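Local atomic coordinates of ebony (PDB entry 6DYM), a protein that probably forms the amide bond that joins beta-alanine to biogenic amines such as dopamine and histamine, here represented by its C-terminal condensation domain. Residues A[146-151]-A[173-178]. Numbering follows the deposited sequence.
Sequences EVLRVA and DVYHYK
Leu148, on helix 133-153, faces the turn that ends helix 166-174, its CA 10.0 Å from that of Tyr175, a separation bridged entirely by side chains. The seven-stranded mixed sheet, in which 119-127 and 158-163 are the parallel pair, fits a GNAT-like fold; helix 133-153 is the crossover helix between these two strands. Helix 166-174 stops in a Schellman motif, with His176 at positive phi, and the chain then enters strand 178-184.

Leu148 reaches across with both methyls. Its CD1, carried outward anti to CA (chi2 163°), comes obliquely against the Tyr175 ring, 4.2 Å from CD1 of that ring. The other methyl, CD2, approaches Tyr177 from its phenol end, 4.5 Å from OH.

No hydrogen bond joins the two segments directly, yet each tyrosine is tethered to helix 133-153: Tyr177 OH bonds Glu144 OE1 about one turn before Leu148, and Tyr175 OH bonds His141 ND1 about two turns before. These anchors place both phenols beside the helix, while Leu148 supplies the apolar part of the contact. The tyrosines also meet each other: Tyr175 CB sits at the edge of the Tyr177 ring, in its plane and 4.0 Å from CD1. On the sheet, Ile159 of strand 158-163 touches both Leu148 and Tyr177, tying this small patch to the sheet.

Within segment 146-151 a salt bridge spans one helical turn; Arg149 has a second partner in Glu153, whose OE1 pairs with NH1, while its NE donates to the syn side of Glu146 OE1 at 3.1 Å, 28° out of the carboxylate plane.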
ATOM      1  N   GLU A 146     -11.147  -6.459   6.022  1.00 24.74           N
ATOM      2  CA  GLU A 146     -11.116  -7.554   5.059  1.00 27.17           C
ATOM      3  C   GLU A 146      -9.703  -8.061   4.790  1.00 26.74           C
ATOM      4  O   GLU A 146      -9.527  -9.249   4.497  1.00 24.77           O
ATOM      5  CB  GLU A 146     -11.776  -7.128   3.749  1.00 31.43           C
ATOM      6  CG  GLU A 146     -13.295  -7.052   3.839  1.00 42.36           C
ATOM      7  CD  GLU A 146     -13.909  -8.359   4.314  1.00 49.37           C
ATOM      8  OE1 GLU A 146     -13.725  -9.387   3.623  1.00 39.29           O
ATOM      9  OE2 GLU A 146     -14.566  -8.358   5.381  1.00 51.98           O
ATOM     10  N   VAL A 147      -8.691  -7.197   4.867  1.00 27.87           N
ATOM     11  CA  VAL A 147      -7.319  -7.681   4.729  1.00 26.04           C
ATOM     12  C   VAL A 147      -7.004  -8.678   5.839  1.00 31.27           C
ATOM     13  O   VAL A 147      -6.401  -9.732   5.598  1.00 29.76           O
ATOM     14  CB  VAL A 147      -6.329  -6.502   4.713  1.00 27.11           C
ATOM     15  CG1 VAL A 147      -4.898  -7.009   4.818  1.00 31.94           C
ATOM     16  CG2 VAL A 147      -6.499  -5.691   3.437  1.00 25.90           C
ATOM     17  N   LEU A 148      -7.437  -8.375   7.065  1.00 31.11           N
ATOM     18  CA  LEU A 148      -7.282  -9.319   8.169  1.00 34.20           C
ATOM     19  C   LEU A 148      -7.948 -10.652   7.846  1.00 34.71           C
ATOM     20  O   LEU A 148      -7.366 -11.717   8.080  1.00 34.53           O
ATOM     21  CB  LEU A 148      -7.862  -8.718   9.455  1.00 31.27           C
ATOM     22  CG  LEU A 148      -7.089  -7.542  10.071  1.00 46.79           C
ATOM     23  CD1 LEU A 148      -7.922  -6.740  11.074  1.00 44.48           C
ATOM     24  CD2 LEU A 148      -5.785  -8.012  10.706  1.00 39.43           C
ATOM     25  N   ARG A 149      -9.161 -10.609   7.286  1.00 32.83           N
ATOM     26  CA  ARG A 149      -9.885 -11.835   6.964  1.00 31.03           C
ATOM     27  C   ARG A 149      -9.152 -12.660   5.915  1.00 32.91           C
ATOM     28  O   ARG A 149      -9.083 -13.892   6.018  1.00 36.05           O
ATOM     29  CB  ARG A 149     -11.294 -11.495   6.476  1.00 35.16           C
ATOM     30  CG  ARG A 149     -12.297 -12.621   6.623  1.00 46.35           C
ATOM     31  CD  ARG A 149     -13.508 -12.404   5.726  1.00 45.67           C
ATOM     32  NE  ARG A 149     -13.132 -12.351   4.317  1.00 47.69           N
ATOM     33  CZ  ARG A 149     -12.914 -13.424   3.565  1.00 57.00           C
ATOM     34  NH1 ARG A 149     -13.038 -14.635   4.091  1.00 56.96           N
ATOM     35  NH2 ARG A 149     -12.571 -13.285   2.290  1.00 55.35           N
ATOM     36  N   VAL A 150      -8.621 -12.004   4.882  1.00 31.06           N
ATOM     37  CA  VAL A 150      -7.873 -12.723   3.856  1.00 31.03           C
ATOM     38  C   VAL A 150      -6.648 -13.388   4.470  1.00 29.76           C
ATOM     39  O   VAL A 150      -6.339 -14.549   4.176  1.00 27.09           O
ATOM     40  CB  VAL A 150      -7.498 -11.767   2.707  1.00 33.76           C
ATOM     41  CG1 VAL A 150      -6.505 -12.426   1.741  1.00 30.20           C
ATOM     42  CG2 VAL A 150      -8.756 -11.307   1.976  1.00 30.76           C
ATOM     43  N   ALA A 151      -5.960 -12.678   5.367  1.00 26.24           N
ATOM     44  CA  ALA A 151      -4.761 -13.218   6.000  1.00 28.13           C
ATOM     45  C   ALA A 151      -5.051 -14.528   6.731  1.00 31.74           C
ATOM     46  O   ALA A 151      -4.337 -15.522   6.542  1.00 28.31           O
ATOM     47  CB  ALA A 151      -4.172 -12.178   6.954  1.00 29.78           C
ATOM     48  N   ASP A 173      -2.405   1.852  14.082  1.00 22.92           N
ATOM     49  CA  ASP A 173      -2.269   1.842  15.536  1.00 22.85           C
ATOM     50  C   ASP A 173      -3.551   1.375  16.219  1.00 26.55           C
ATOM     51  O   ASP A 173      -3.506   0.524  17.113  1.00 24.80           O
ATOM     52  CB  ASP A 173      -1.880   3.231  16.037  1.00 25.64           C
ATOM     53  CG  ASP A 173      -0.591   3.737  15.409  1.00 50.65           C
ATOM     54  OD1 ASP A 173       0.368   2.943  15.284  1.00 55.66           O
ATOM     55  OD2 ASP A 173      -0.539   4.932  15.035  1.00 56.71           O
ATOM     56  N   VAL A 174      -4.706   1.916  15.816  1.00 19.00           N
ATOM     57  CA  VAL A 174      -5.936   1.541  16.514  1.00 16.59           C
ATOM     58  C   VAL A 174      -6.397   0.139  16.138  1.00 20.51           C
ATOM     59  O   VAL A 174      -7.223  -0.446  16.852  1.00 21.97           O
ATOM     60  CB  VAL A 174      -7.056   2.577  16.287  1.00 18.31           C
ATOM     61  CG1 VAL A 174      -6.611   3.938  16.790  1.00 18.86           C
ATOM     62  CG2 VAL A 174      -7.475   2.652  14.825  1.00 17.69           C
ATOM     63  N   TYR A 175      -5.876  -0.431  15.053  1.00 21.39           N
ATOM     64  CA  TYR A 175      -6.114  -1.831  14.730  1.00 22.68           C
ATOM     65  C   TYR A 175      -5.071  -2.746  15.361  1.00 21.90           C
ATOM     66  O   TYR A 175      -5.003  -3.928  15.005  1.00 22.10           O
ATOM     67  CB  TYR A 175      -6.154  -2.029  13.211  1.00 22.69           C
ATOM     68  CG  TYR A 175      -7.527  -1.780  12.630  1.00 26.76           C
ATOM     69  CD1 TYR A 175      -8.470  -2.801  12.559  1.00 25.59           C
ATOM     70  CD2 TYR A 175      -7.897  -0.515  12.194  1.00 25.92           C
ATOM     71  CE1 TYR A 175      -9.733  -2.573  12.040  1.00 25.88           C
ATOM     72  CE2 TYR A 175      -9.160  -0.276  11.677  1.00 24.84           C
ATOM     73  CZ  TYR A 175     -10.075  -1.309  11.603  1.00 27.69           C
ATOM     74  OH  TYR A 175     -11.336  -1.072  11.091  1.00 26.77           O
ATOM     75  N   HIS A 176      -4.261  -2.212  16.281  1.00 21.92           N
ATOM     76  CA  HIS A 176      -3.300  -2.975  17.082  1.00 30.38           C
ATOM     77  C   HIS A 176      -2.165  -3.565  16.246  1.00 23.61           C
ATOM     78  O   HIS A 176      -1.648  -4.643  16.556  1.00 25.67           O
ATOM     79  CB  HIS A 176      -4.004  -4.068  17.889  1.00 27.83           C
ATOM     80  CG  HIS A 176      -5.139  -3.546  18.708  1.00 24.58           C
ATOM     81  ND1 HIS A 176      -6.454  -3.879  18.460  1.00 33.40           N
ATOM     82  CD2 HIS A 176      -5.159  -2.674  19.742  1.00 22.14           C
ATOM     83  CE1 HIS A 176      -7.233  -3.254  19.324  1.00 29.08           C
ATOM     84  NE2 HIS A 176      -6.473  -2.513  20.112  1.00 25.62           N
ATOM     85  N   TYR A 177      -1.756  -2.867  15.195  1.00 22.47           N
ATOM     86  CA  TYR A 177      -0.506  -3.209  14.533  1.00 21.48           C
ATOM     87  C   TYR A 177       0.661  -2.838  15.434  1.00 26.91           C
ATOM     88  O   TYR A 177       0.649  -1.793  16.094  1.00 25.79           O
ATOM     89  CB  TYR A 177      -0.378  -2.474  13.203  1.00 17.28           C
ATOM     90  CG  TYR A 177      -1.123  -3.117  12.062  1.00 18.74           C
ATOM     91  CD1 TYR A 177      -2.505  -2.986  11.942  1.00 24.41           C
ATOM     92  CD2 TYR A 177      -0.447  -3.850  11.098  1.00 18.97           C
ATOM     93  CE1 TYR A 177      -3.191  -3.571  10.886  1.00 25.53           C
ATOM     94  CE2 TYR A 177      -1.124  -4.443  10.038  1.00 20.22           C
ATOM     95  CZ  TYR A 177      -2.493  -4.302   9.941  1.00 26.17           C
ATOM     96  OH  TYR A 177      -3.166  -4.885   8.892  1.00 28.22           O
ATOM     97  N   LYS A 178       1.669  -3.700  15.464  1.00 21.09           N
ATOM     98  CA  LYS A 178       2.891  -3.414  16.198  1.00 24.26           C
ATOM     99  C   LYS A 178       3.800  -2.524  15.356  1.00 26.56           C
ATOM    100  O   LYS A 178       3.982  -2.766  14.158  1.00 23.89           O
ATOM    101  CB  LYS A 178       3.598  -4.720  16.565  1.00 24.09           C
ATOM    102  CG  LYS A 178       4.535  -4.618  17.748  1.00 44.44           C
ATOM    103  CD  LYS A 178       5.631  -5.666  17.663  1.00 42.68           C
ATOM    104  CE  LYS A 178       5.978  -6.225  19.036  1.00 49.19           C
ATOM    105  NZ  LYS A 178       4.994  -7.254  19.484  1.00 58.68           N
TER